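Local structure of phosphatidylinositol transfer protein SFH5 (Saccharomyces cerevisiae, 6W32) at residues Q181-K186 with Y217-V222; V222-V227 with F247-D252; G118-D123 with A132-L137. The protein binds and transfers phosphatidylinositol between membranes, regulates PtdIns(4,5)P2 homeostasis at the plasma membrane, and binds heme b, with a possible role in responses to organic oxidants. All coordinates share one frame; numbering follows the deposited sequence.

Contact 1: residues Q181-K186 with Y217-V222; sequences QVHDYK and YAKYFV. With HEM (protoporphyrin IX containing Fe), chain D.
Q181 to D184 and K219 to V222 run as parallel neighbours, their strand axes 4.7 Å apart and 11° from alignment, and Y220 and V222 each offer N-H and C=O to the facing strand. The ladder ends with Y185 N giving a hydrogen bond to V222 O (3.1 Å), so the iron ligand is tied to the sheet at the point where the strand stops. Just beyond, D184 OD1 accepts from K186 N in an Asx turn, a role suited to a short carboxylate.

Q181, H183, K219 and F221 point to the heme face. K219 is extended all the way to NZ, with CG anti to the backbone N (chi1 -173°) setting its direction, and this reach puts NZ between the two propionates, where it bonds heme O1D at 2.7 Å and heme O2A at 3.0 Å. H183 slants across K219; its NE2 gives O2A, near the imidazole plane, a weak hydrogen bond of 3.1 Å. F221 turns an edge toward the imidazole face, the planes 74° apart, while its CD1 lies in plane at the rim of the Y185 ring, 3.7 Å from CE2. The porphyrin covers one face of the Y185 phenol, whose OH reaches the iron at 2.3 Å. On the other side of the sheet, V182 CG2 packs on Y220 CB (3.9 Å), the methyl of a beta-branched residue against the methylene of the tyrosine; the Y220 hydroxyl is hydrogen-bonded to K130 NZ.

The heme is thus gripped at both its metal and its acids. Y138 and R158 add further hydrogen bonds to it, and the cationic K219 and R158 probably offset the negative charge of the propionates, while tyrosine supplies a hard oxygen donor that would be expected to favour ferric iron.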
loop_
_atom_site.group_PDB
_atom_site.type_symbol
_atom_site.label_atom_id
_atom_site.label_comp_id
_atom_site.label_asym_id
_atom_site.label_seq_id
_atom_site.Cartn_x
_atom_site.Cartn_y
_atom_site.Cartn_z
ATOM N N GLN A 181 0.634 1.745 8.480
ATOM C CA GLN A 181 -0.109 2.912 8.048
ATOM C C GLN A 181 -0.769 3.545 9.252
ATOM O O GLN A 181 -1.253 2.829 10.125
ATOM C CB GLN A 181 -1.155 2.528 6.988
ATOM C CG GLN A 181 -0.524 2.066 5.680
ATOM C CD GLN A 181 -1.508 1.446 4.709
ATOM O OE1 GLN A 181 -1.169 0.513 3.971
ATOM N NE2 GLN A 181 -2.727 1.959 4.697
ATOM N N VAL A 182 -0.766 4.872 9.325
ATOM C CA VAL A 182 -1.504 5.571 10.368
ATOM C C VAL A 182 -2.488 6.523 9.716
ATOM O O VAL A 182 -2.133 7.237 8.773
ATOM C CB VAL A 182 -0.590 6.354 11.343
ATOM C CG1 VAL A 182 -1.411 7.329 12.219
ATOM C CG2 VAL A 182 0.126 5.430 12.231
ATOM N N HIS A 183 -3.709 6.547 10.240
ATOM C CA HIS A 183 -4.640 7.639 10.021
ATOM C C HIS A 183 -4.698 8.482 11.283
ATOM O O HIS A 183 -4.695 7.944 12.405
ATOM C CB HIS A 183 -6.037 7.133 9.681
ATOM C CG HIS A 183 -6.132 6.519 8.324
ATOM N ND1 HIS A 183 -7.329 6.147 7.755
ATOM C CD2 HIS A 183 -5.169 6.207 7.423
ATOM C CE1 HIS A 183 -7.101 5.639 6.557
ATOM N NE2 HIS A 183 -5.797 5.650 6.337
ATOM N N ASP A 184 -4.584 9.787 11.090
ATOM C CA ASP A 184 -4.847 10.726 12.148
ATOM C C ASP A 184 -6.170 11.349 11.793
ATOM O O ASP A 184 -6.310 12.028 10.777
ATOM C CB ASP A 184 -3.754 11.793 12.208
ATOM C CG ASP A 184 -3.985 12.800 13.318
ATOM O OD1 ASP A 184 -4.993 12.668 14.044
ATOM O OD2 ASP A 184 -3.157 13.724 13.466
ATOM N N TYR A 185 -7.143 11.109 12.653
ATOM C CA TYR A 185 -8.437 11.738 12.532
ATOM C C TYR A 185 -8.635 12.848 13.545
ATOM O O TYR A 185 -9.787 13.173 13.874
ATOM C CB TYR A 185 -9.512 10.675 12.690
ATOM C CG TYR A 185 -9.486 9.661 11.581
ATOM C CD1 TYR A 185 -9.775 10.039 10.284
ATOM C CD2 TYR A 185 -9.207 8.330 11.828
ATOM C CE1 TYR A 185 -9.758 9.132 9.255
ATOM C CE2 TYR A 185 -9.207 7.413 10.807
ATOM C CZ TYR A 185 -9.493 7.825 9.512
ATOM O OH TYR A 185 -9.487 6.943 8.454
ATOM N N LYS A 186 -7.550 13.445 14.050
ATOM C CA LYS A 186 -7.733 14.497 15.037
ATOM C C LYS A 186 -8.543 15.629 14.443
ATOM O O LYS A 186 -8.041 16.409 13.633
ATOM C CB LYS A 186 -6.417 15.063 15.543
ATOM C CG LYS A 186 -6.682 16.211 16.514
ATOM C CD LYS A 186 -5.606 16.357 17.624
ATOM C CE LYS A 186 -6.242 16.760 18.953
ATOM N NZ LYS A 186 -7.450 17.619 18.714
ATOM N N TYR A 217 1.081 -4.693 7.433
ATOM C CA TYR A 217 1.352 -5.389 8.703
ATOM C C TYR A 217 0.431 -4.894 9.803
ATOM O O TYR A 217 -0.308 -5.690 10.368
ATOM C CB TYR A 217 2.806 -5.255 9.178
ATOM C CG TYR A 217 3.053 -6.007 10.476
ATOM C CD1 TYR A 217 3.039 -7.402 10.520
ATOM C CD2 TYR A 217 3.284 -5.328 11.664
ATOM C CE1 TYR A 217 3.241 -8.108 11.725
ATOM C CE2 TYR A 217 3.483 -6.009 12.853
ATOM C CZ TYR A 217 3.467 -7.400 12.882
ATOM O OH TYR A 217 3.679 -8.057 14.089
ATOM N N ALA A 218 0.446 -3.590 10.086
ATOM C CA ALA A 218 -0.417 -2.975 11.083
ATOM C C ALA A 218 -0.905 -1.635 10.582
ATOM O O ALA A 218 -0.157 -0.907 9.922
ATOM C CB ALA A 218 0.310 -2.739 12.399
ATOM N N LYS A 219 -2.140 -1.296 10.936
ATOM C CA LYS A 219 -2.722 0.006 10.639
ATOM C C LYS A 219 -3.314 0.602 11.923
ATOM O O LYS A 219 -4.077 -0.068 12.640
ATOM C CB LYS A 219 -3.762 -0.130 9.537
ATOM C CG LYS A 219 -4.325 1.187 9.026
ATOM C CD LYS A 219 -4.759 1.054 7.573
ATOM C CE LYS A 219 -4.976 2.402 6.895
ATOM N NZ LYS A 219 -5.535 2.211 5.509
ATOM N N TYR A 220 -2.931 1.851 12.236
ATOM C CA TYR A 220 -3.349 2.518 13.464
ATOM C C TYR A 220 -4.244 3.688 13.107
ATOM O O TYR A 220 -3.945 4.446 12.182
ATOM C CB TYR A 220 -2.149 3.017 14.298
ATOM C CG TYR A 220 -1.199 1.914 14.653
ATOM C CD1 TYR A 220 -0.123 1.628 13.832
ATOM C CD2 TYR A 220 -1.416 1.102 15.769
ATOM C CE1 TYR A 220 0.730 0.585 14.108
ATOM C CE2 TYR A 220 -0.545 0.059 16.072
ATOM C CZ TYR A 220 0.526 -0.181 15.209
ATOM O OH TYR A 220 1.413 -1.193 15.433
ATOM N N PHE A 221 -5.327 3.841 13.862
ATOM C CA PHE A 221 -6.323 4.880 13.639
ATOM C C PHE A 221 -6.337 5.702 14.909
ATOM O O PHE A 221 -6.966 5.287 15.883
ATOM C CB PHE A 221 -7.697 4.275 13.367
ATOM C CG PHE A 221 -7.727 3.367 12.190
ATOM C CD1 PHE A 221 -8.184 3.825 10.963
ATOM C CD2 PHE A 221 -7.296 2.051 12.296
ATOM C CE1 PHE A 221 -8.242 2.988 9.855
ATOM C CE2 PHE A 221 -7.338 1.209 11.189
ATOM C CZ PHE A 221 -7.821 1.688 9.954
ATOM N N VAL A 222 -5.668 6.853 14.923
ATOM C CA VAL A 222 -5.431 7.547 16.185
ATOM C C VAL A 222 -6.238 8.840 16.264
ATOM O O VAL A 222 -6.639 9.424 15.265
ATOM C CB VAL A 222 -3.930 7.817 16.412
ATOM C CG1 VAL A 222 -3.137 6.571 16.040
ATOM C CG2 VAL A 222 -3.477 9.013 15.619
HETATM C CHA HEM D . -10.483 3.819 5.685
HETATM C CHB HEM D . -11.104 8.527 5.010
HETATM C CHC HEM D . -13.051 8.867 9.422
HETATM C CHD HEM D . -11.961 4.197 10.288
HETATM C C1A HEM D . -10.484 5.075 5.139
HETATM C C2A HEM D . -10.055 5.349 3.799
HETATM C C3A HEM D . -10.250 6.663 3.567
HETATM C C4A HEM D . -10.786 7.224 4.797
HETATM C CMA HEM D . -9.966 7.527 2.314
HETATM C CAA HEM D . -9.584 4.188 2.909
HETATM C CBA HEM D . -8.109 4.061 2.610
HETATM C CGA HEM D . -7.180 4.974 3.316
HETATM O O1A HEM D . -7.231 6.168 2.882
HETATM O O2A HEM D . -6.063 4.398 3.534
HETATM C C1B HEM D . -11.736 9.019 6.114
HETATM C C2B HEM D . -12.192 10.372 6.262
HETATM C C3B HEM D . -12.735 10.484 7.476
HETATM C C4B HEM D . -12.639 9.187 8.144
HETATM C CMB HEM D . -12.032 11.448 5.166
HETATM C CAB HEM D . -13.338 11.763 8.096
HETATM C CBB HEM D . -14.547 11.777 8.626
HETATM C C1C HEM D . -12.933 7.659 10.085
HETATM C C2C HEM D . -13.361 7.307 11.458
HETATM C C3C HEM D . -13.055 6.009 11.682
HETATM C C4C HEM D . -12.422 5.488 10.479
HETATM C CMC HEM D . -14.033 8.260 12.482
HETATM C CAC HEM D . -13.299 5.206 12.990
HETATM C CBC HEM D . -12.363 4.369 13.495
HETATM C C1D HEM D . -11.512 3.634 9.125
HETATM C C2D HEM D . -11.212 2.240 8.900
HETATM C C3D HEM D . -10.779 2.155 7.434
HETATM C C4D HEM D . -10.849 3.490 6.949
HETATM C CMD HEM D . -11.293 1.065 9.878
HETATM C CAD HEM D . -10.292 0.971 6.591
HETATM C CBD HEM D . -8.785 1.167 6.386
HETATM C CGD HEM D . -8.245 -0.039 5.659
HETATM O O1D HEM D . -7.037 -0.006 5.251
HETATM O O2D HEM D . -9.095 -0.908 5.266
HETATM N NA HEM D . -10.938 6.224 5.720
HETATM N NB HEM D . -12.023 8.324 7.271
HETATM N NC HEM D . -12.401 6.529 9.573
HETATM N ND HEM D . -11.299 4.343 7.928
HETATM FE FE HEM D . -11.567 6.382 7.664
#

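Contact 2: residues V222-V227 with F247-D252; sequences VNVPTV and FVVLTD. With HEM (protoporphyrin IX containing Fe), chain D.
The carbonyl of V224 is the flat group that joins the segments: the T251 hydroxyl approaches it from 20° out of its plane. The ring of F247, earlier in the same segment as T251, meets the heme and not 222-227, with heme O2D at its edge, 3.3 Å from CZ. This ring makes an edge-to-face pair with F221 and lies against Y232 of helix 229-236, so an aromatic side chain packs against the propionate carboxylate and the neighbouring methyl CMD.

Between the segments the sheet is coming apart. V222 and L250 still form a parallel bridge, with V222 CG1 crossing over L250 CB at 4.0 Å, an apolar layer continued by L256. One residue later L250 O serves two donors, N223 N at 2.7 Å and V224 N at 3.5 Å, both weak, the first bent and the second long, as the chain turns away. N223 adopts a left-handed backbone conformation (phi 66°, psi 47°), which asparagine tolerates better than most residues; its OD1 accepts from G253 N, linking the bend to the facing loop.

The firmer polar tie is T251 OG1, which donates to V224 O over 2.9 Å. With OG1 anti to the carbonyl carbon, the hydroxyl faces the 222-227 segment, and T226 CG2 crosses beside it. V224 itself works in two directions: its CB meets V249 CG1 at 4.2 Å, and CG1, anti to the backbone N, reaches the vinyl carbon CBC of the heme at 3.8 Å. P225, whose ring restricts phi, precedes the 3-10 segment that starts at T226.

Such splaying at the carboxyl ends of neighbouring parallel strands, where loops leave the sheet to line a ligand site, is characteristic of alpha/beta folds; here it forms part of the rim of the CRAL-TRIO pocket, occupied by heme.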
loop_
_atom_site.group_PDB
_atom_site.type_symbol
_atom_site.label_atom_id
_atom_site.label_comp_id
_atom_site.label_asym_id
_atom_site.label_seq_id
_atom_site.Cartn_x
_atom_site.Cartn_y
_atom_site.Cartn_z
ATOM N N VAL A 222 -5.668 6.853 14.923
ATOM C CA VAL A 222 -5.431 7.547 16.185
ATOM C C VAL A 222 -6.238 8.840 16.264
ATOM O O VAL A 222 -6.639 9.424 15.265
ATOM C CB VAL A 222 -3.930 7.817 16.412
ATOM C CG1 VAL A 222 -3.137 6.571 16.040
ATOM C CG2 VAL A 222 -3.477 9.013 15.619
ATOM N N ASN A 223 -6.500 9.262 17.493
ATOM C CA ASN A 223 -7.218 10.485 17.806
ATOM C C ASN A 223 -8.671 10.411 17.357
ATOM O O ASN A 223 -9.220 11.363 16.807
ATOM C CB ASN A 223 -6.497 11.688 17.229
ATOM C CG ASN A 223 -5.285 12.009 18.032
ATOM O OD1 ASN A 223 -5.329 11.926 19.264
ATOM N ND2 ASN A 223 -4.186 12.312 17.377
ATOM N N VAL A 224 -9.304 9.287 17.687
ATOM C CA VAL A 224 -10.660 8.885 17.323
ATOM C C VAL A 224 -11.497 8.838 18.600
ATOM O O VAL A 224 -11.356 7.898 19.391
ATOM C CB VAL A 224 -10.667 7.510 16.638
ATOM C CG1 VAL A 224 -12.004 7.224 15.966
ATOM C CG2 VAL A 224 -9.517 7.372 15.675
ATOM N N PRO A 225 -12.387 9.786 18.827
ATOM C CA PRO A 225 -13.361 9.652 19.926
ATOM C C PRO A 225 -14.156 8.341 19.912
ATOM O O PRO A 225 -14.284 7.725 18.854
ATOM C CB PRO A 225 -14.285 10.855 19.700
ATOM C CG PRO A 225 -13.416 11.871 19.016
ATOM C CD PRO A 225 -12.450 11.096 18.149
ATOM N N THR A 226 -14.714 7.902 21.059
ATOM C CA THR A 226 -15.494 6.655 21.123
ATOM C C THR A 226 -16.919 6.811 20.613
ATOM O O THR A 226 -17.631 5.798 20.456
ATOM C CB THR A 226 -15.578 6.112 22.553
ATOM O OG1 THR A 226 -15.670 7.211 23.465
ATOM C CG2 THR A 226 -14.355 5.273 22.896
ATOM N N VAL A 227 -17.358 8.051 20.365
ATOM C CA VAL A 227 -18.662 8.277 19.751
ATOM C C VAL A 227 -18.654 7.908 18.284
ATOM O O VAL A 227 -19.690 8.053 17.611
ATOM C CB VAL A 227 -19.101 9.739 19.941
ATOM C CG1 VAL A 227 -19.639 9.940 21.398
ATOM C CG2 VAL A 227 -17.979 10.698 19.613
ATOM N N PHE A 247 -5.903 -4.096 12.507
ATOM C CA PHE A 247 -6.421 -2.776 12.862
ATOM C C PHE A 247 -6.359 -2.500 14.368
ATOM O O PHE A 247 -6.777 -3.330 15.172
ATOM C CB PHE A 247 -7.871 -2.668 12.391
ATOM C CG PHE A 247 -8.009 -2.515 10.921
ATOM C CD1 PHE A 247 -6.886 -2.484 10.104
ATOM C CD2 PHE A 247 -9.263 -2.352 10.343
ATOM C CE1 PHE A 247 -7.008 -2.323 8.747
ATOM C CE2 PHE A 247 -9.380 -2.200 8.993
ATOM C CZ PHE A 247 -8.243 -2.185 8.197
ATOM N N VAL A 248 -5.900 -1.300 14.727
ATOM C CA VAL A 248 -5.845 -0.804 16.106
ATOM C C VAL A 248 -6.344 0.635 16.163
ATOM O O VAL A 248 -5.843 1.487 15.426
ATOM C CB VAL A 248 -4.418 -0.822 16.670
ATOM C CG1 VAL A 248 -4.444 -0.229 18.005
ATOM C CG2 VAL A 248 -3.872 -2.210 16.712
ATOM N N VAL A 249 -7.267 0.925 17.078
ATOM C CA VAL A 249 -7.918 2.227 17.201
ATOM C C VAL A 249 -7.474 2.870 18.510
ATOM O O VAL A 249 -7.594 2.261 19.579
ATOM C CB VAL A 249 -9.448 2.076 17.174
ATOM C CG1 VAL A 249 -10.133 3.401 17.167
ATOM C CG2 VAL A 249 -9.862 1.233 15.992
ATOM N N LEU A 250 -6.981 4.105 18.437
ATOM C CA LEU A 250 -6.390 4.792 19.580
ATOM C C LEU A 250 -7.140 6.090 19.788
ATOM O O LEU A 250 -6.987 7.014 18.989
ATOM C CB LEU A 250 -4.909 5.089 19.342
ATOM C CG LEU A 250 -3.963 3.890 19.334
ATOM C CD1 LEU A 250 -2.506 4.344 19.396
ATOM C CD2 LEU A 250 -4.295 2.939 20.483
ATOM N N THR A 251 -7.905 6.202 20.878
ATOM C CA THR A 251 -8.537 7.485 21.156
ATOM C C THR A 251 -7.522 8.588 21.462
ATOM O O THR A 251 -7.741 9.742 21.056
ATOM C CB THR A 251 -9.530 7.348 22.284
ATOM O OG1 THR A 251 -10.626 6.529 21.857
ATOM C CG2 THR A 251 -10.060 8.671 22.645
ATOM N N ASP A 252 -6.381 8.254 22.092
ATOM C CA ASP A 252 -5.333 9.209 22.483
ATOM C C ASP A 252 -4.104 9.047 21.579
ATOM O O ASP A 252 -3.324 8.107 21.749
ATOM C CB ASP A 252 -4.962 8.982 23.947
ATOM C CG ASP A 252 -3.985 10.022 24.504
ATOM O OD1 ASP A 252 -3.275 10.714 23.723
ATOM O OD2 ASP A 252 -3.933 10.138 25.758
HETATM C CHA HEM D . -10.483 3.819 5.685
HETATM C CHB HEM D . -11.104 8.527 5.010
HETATM C CHC HEM D . -13.051 8.867 9.422
HETATM C CHD HEM D . -11.961 4.197 10.288
HETATM C C1A HEM D . -10.484 5.075 5.139
HETATM C C2A HEM D . -10.055 5.349 3.799
HETATM C C3A HEM D . -10.250 6.663 3.567
HETATM C C4A HEM D . -10.786 7.224 4.797
HETATM C CMA HEM D . -9.966 7.527 2.314
HETATM C CAA HEM D . -9.584 4.188 2.909
HETATM C CBA HEM D . -8.109 4.061 2.610
HETATM C CGA HEM D . -7.180 4.974 3.316
HETATM O O1A HEM D . -7.231 6.168 2.882
HETATM O O2A HEM D . -6.063 4.398 3.534
HETATM C C1B HEM D . -11.736 9.019 6.114
HETATM C C2B HEM D . -12.192 10.372 6.262
HETATM C C3B HEM D . -12.735 10.484 7.476
HETATM C C4B HEM D . -12.639 9.187 8.144
HETATM C CMB HEM D . -12.032 11.448 5.166
HETATM C CAB HEM D . -13.338 11.763 8.096
HETATM C CBB HEM D . -14.547 11.777 8.626
HETATM C C1C HEM D . -12.933 7.659 10.085
HETATM C C2C HEM D . -13.361 7.307 11.458
HETATM C C3C HEM D . -13.055 6.009 11.682
HETATM C C4C HEM D . -12.422 5.488 10.479
HETATM C CMC HEM D . -14.033 8.260 12.482
HETATM C CAC HEM D . -13.299 5.206 12.990
HETATM C CBC HEM D . -12.363 4.369 13.495
HETATM C C1D HEM D . -11.512 3.634 9.125
HETATM C C2D HEM D . -11.212 2.240 8.900
HETATM C C3D HEM D . -10.779 2.155 7.434
HETATM C C4D HEM D . -10.849 3.490 6.949
HETATM C CMD HEM D . -11.293 1.065 9.878
HETATM C CAD HEM D . -10.292 0.971 6.591
HETATM C CBD HEM D . -8.785 1.167 6.386
HETATM C CGD HEM D . -8.245 -0.039 5.659
HETATM O O1D HEM D . -7.037 -0.006 5.251
HETATM O O2D HEM D . -9.095 -0.908 5.266
HETATM N NA HEM D . -10.938 6.224 5.720
HETATM N NB HEM D . -12.023 8.324 7.271
HETATM N NC HEM D . -12.401 6.529 9.573
HETATM N ND HEM D . -11.299 4.343 7.928
HETATM FE FE HEM D . -11.567 6.382 7.664
#

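Contact 3: residues G118-D123 with A132-L137; sequences GILTFD and AVTWNL
I119, T121, V133 and W135 make the dense side of this antiparallel hairpin, whereas F122 and A132 at the turn end meet more loosely beside solvent. The pairs I119-W135 and T121-V133 are hydrogen-bonded in both directions, with I119 N to W135 O at 2.9 Å and V133 N to T121 O at 3.0 Å.

On the dense face the indole of W135 leans across to the partner strand. Its CG stands beside the backbone N (chi1 -52°), which swings NE1 diagonally to T121 OG1; the bond of 3.3 Å is fairly straight, 162° at the hydrogen, and the acceptor lies close to the ring plane. T121 turns OG1 between its own N and carbonyl carbon to receive it, leaving CG2 near NE1 but well off the ring plane. V133 CG1 rests over the other indole face, toward the rim. Next along, I119 CB touches W135 CB at 3.9 Å, and I119 CG1 meets L137 CD1 at 4.0 Å. Beta-branched I119, T121 and V133 favour the extended backbone; L277 of helix 277-280 covers the apolar surface of I119, T121, W135 and L137.

The opposite face is more sparsely joined across the strands. L120 CD1 crosses T134 CG2 at 4.0 Å, and both residues also face helix 151-166, T134 touching the heme-binding R158. At the turn end F122 CD2 lies 4.2 Å from A132 CB; the small alanine leaves room for the ring, which presents its edge to A132 CA, and F122 is exposed.

The chemistry is that of an apolar layer with one polar link in it: threonine gives the indole N-H an acceptor inside the core, so tryptophan can be buried without leaving that donor unpaired, and the link would help to fix the rotation of the ring.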
loop_
_atom_site.group_PDB
_atom_site.type_symbol
_atom_site.label_atom_id
_atom_site.label_comp_id
_atom_site.label_asym_id
_atom_site.label_seq_id
_atom_site.Cartn_x
_atom_site.Cartn_y
_atom_site.Cartn_z
ATOM N N GLY A 118 -0.580 13.790 3.247
ATOM C CA GLY A 118 0.107 12.525 3.061
ATOM C C GLY A 118 1.566 12.625 3.461
ATOM O O GLY A 118 2.332 13.366 2.856
ATOM N N ILE A 119 1.953 11.898 4.502
ATOM C CA ILE A 119 3.305 11.902 5.047
ATOM C C ILE A 119 3.856 10.489 4.946
ATOM O O ILE A 119 3.146 9.515 5.222
ATOM C CB ILE A 119 3.329 12.374 6.518
ATOM C CG1 ILE A 119 2.866 13.822 6.623
ATOM C CG2 ILE A 119 4.720 12.230 7.100
ATOM C CD1 ILE A 119 3.419 14.687 5.532
ATOM N N LEU A 120 5.127 10.381 4.575
ATOM C CA LEU A 120 5.765 9.093 4.344
ATOM C C LEU A 120 7.091 9.079 5.092
ATOM O O LEU A 120 7.933 9.950 4.856
ATOM C CB LEU A 120 5.963 8.868 2.843
ATOM C CG LEU A 120 6.972 7.789 2.483
ATOM C CD1 LEU A 120 6.530 6.430 3.051
ATOM C CD2 LEU A 120 7.164 7.712 0.983
ATOM N N THR A 121 7.279 8.107 6.001
ATOM C CA THR A 121 8.471 8.061 6.847
ATOM C C THR A 121 9.079 6.669 6.885
ATOM O O THR A 121 8.387 5.662 6.757
ATOM C CB THR A 121 8.179 8.470 8.286
ATOM O OG1 THR A 121 7.567 7.369 8.973
ATOM C CG2 THR A 121 7.257 9.658 8.326
ATOM N N PHE A 122 10.382 6.619 7.100
ATOM C CA PHE A 122 11.093 5.355 7.143
ATOM C C PHE A 122 12.120 5.396 8.258
ATOM O O PHE A 122 12.819 6.395 8.425
ATOM C CB PHE A 122 11.785 5.056 5.818
ATOM C CG PHE A 122 12.555 3.776 5.823
ATOM C CD1 PHE A 122 13.930 3.784 5.837
ATOM C CD2 PHE A 122 11.900 2.556 5.810
ATOM C CE1 PHE A 122 14.644 2.606 5.839
ATOM C CE2 PHE A 122 12.610 1.361 5.807
ATOM C CZ PHE A 122 13.981 1.393 5.824
ATOM N N ASP A 123 12.205 4.307 9.015
ATOM C CA ASP A 123 13.037 4.198 10.217
ATOM C C ASP A 123 13.908 2.959 10.039
ATOM O O ASP A 123 13.477 1.835 10.328
ATOM C CB ASP A 123 12.184 4.109 11.475
ATOM C CG ASP A 123 12.977 3.697 12.701
ATOM O OD1 ASP A 123 14.213 3.893 12.733
ATOM O OD2 ASP A 123 12.357 3.198 13.665
ATOM N N ALA A 132 8.707 1.072 7.338
ATOM C CA ALA A 132 8.053 1.921 6.345
ATOM C C ALA A 132 6.631 2.200 6.802
ATOM O O ALA A 132 5.844 1.268 6.981
ATOM C CB ALA A 132 8.049 1.257 4.970
ATOM N N VAL A 133 6.297 3.470 6.986
ATOM C CA VAL A 133 4.978 3.892 7.442
ATOM C C VAL A 133 4.459 4.947 6.485
ATOM O O VAL A 133 5.232 5.808 6.039
ATOM C CB VAL A 133 5.046 4.463 8.884
ATOM C CG1 VAL A 133 3.666 4.672 9.460
ATOM C CG2 VAL A 133 5.827 3.553 9.806
ATOM N N THR A 134 3.159 4.914 6.173
ATOM C CA THR A 134 2.541 6.092 5.553
ATOM C C THR A 134 1.482 6.656 6.482
ATOM O O THR A 134 0.897 5.939 7.299
ATOM C CB THR A 134 1.896 5.849 4.171
ATOM O OG1 THR A 134 0.642 5.172 4.321
ATOM C CG2 THR A 134 2.774 5.064 3.276
ATOM N N TRP A 135 1.221 7.945 6.334
ATOM C CA TRP A 135 0.377 8.646 7.278
ATOM C C TRP A 135 -0.610 9.506 6.508
ATOM O O TRP A 135 -0.207 10.304 5.663
ATOM C CB TRP A 135 1.204 9.542 8.203
ATOM C CG TRP A 135 2.382 8.955 8.953
ATOM C CD1 TRP A 135 3.543 8.419 8.434
ATOM C CD2 TRP A 135 2.533 8.937 10.373
ATOM N NE1 TRP A 135 4.396 8.056 9.470
ATOM C CE2 TRP A 135 3.790 8.361 10.662
ATOM C CE3 TRP A 135 1.719 9.351 11.426
ATOM C CZ2 TRP A 135 4.244 8.188 11.961
ATOM C CZ3 TRP A 135 2.160 9.187 12.705
ATOM C CH2 TRP A 135 3.420 8.601 12.974
ATOM N N ASN A 136 -1.888 9.393 6.833
ATOM C CA ASN A 136 -2.898 10.263 6.259
ATOM C C ASN A 136 -3.437 11.172 7.350
ATOM O O ASN A 136 -3.943 10.693 8.367
ATOM C CB ASN A 136 -4.021 9.455 5.617
ATOM C CG ASN A 136 -3.522 8.570 4.513
ATOM O OD1 ASN A 136 -3.317 7.363 4.712
ATOM N ND2 ASN A 136 -3.288 9.159 3.350
ATOM N N LEU A 137 -3.293 12.478 7.162
ATOM C CA LEU A 137 -3.751 13.422 8.170
ATOM C C LEU A 137 -5.178 13.836 7.851
ATOM O O LEU A 137 -5.502 15.014 7.715
ATOM C CB LEU A 137 -2.811 14.618 8.252
ATOM C CG LEU A 137 -1.387 14.136 8.467
ATOM C CD1 LEU A 137 -0.426 15.273 8.483
ATOM C CD2 LEU A 137 -1.327 13.352 9.757
#

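From the N terminus, contact 3 comes first: it closes a short hairpin by pairing strand 118-122 with strand 132-136. After helix 151-166 the chain returns as strand 179-184 beside strand 132-136, where V182 bonds to T134 and N136, so contacts 3 and 1 adjoin in the sheet. Contact 1 closes the beta-alpha-beta unit that runs through helix 195-211. Contact 2 starts at V222, the residue it shares with contact 1, and closes the excursion through helix 229-236 back to strand 247-250. The three loops follow in series, neither nested nor crossed. Together they span the five-stranded sheet, and contacts 1 and 2 both meet the heme.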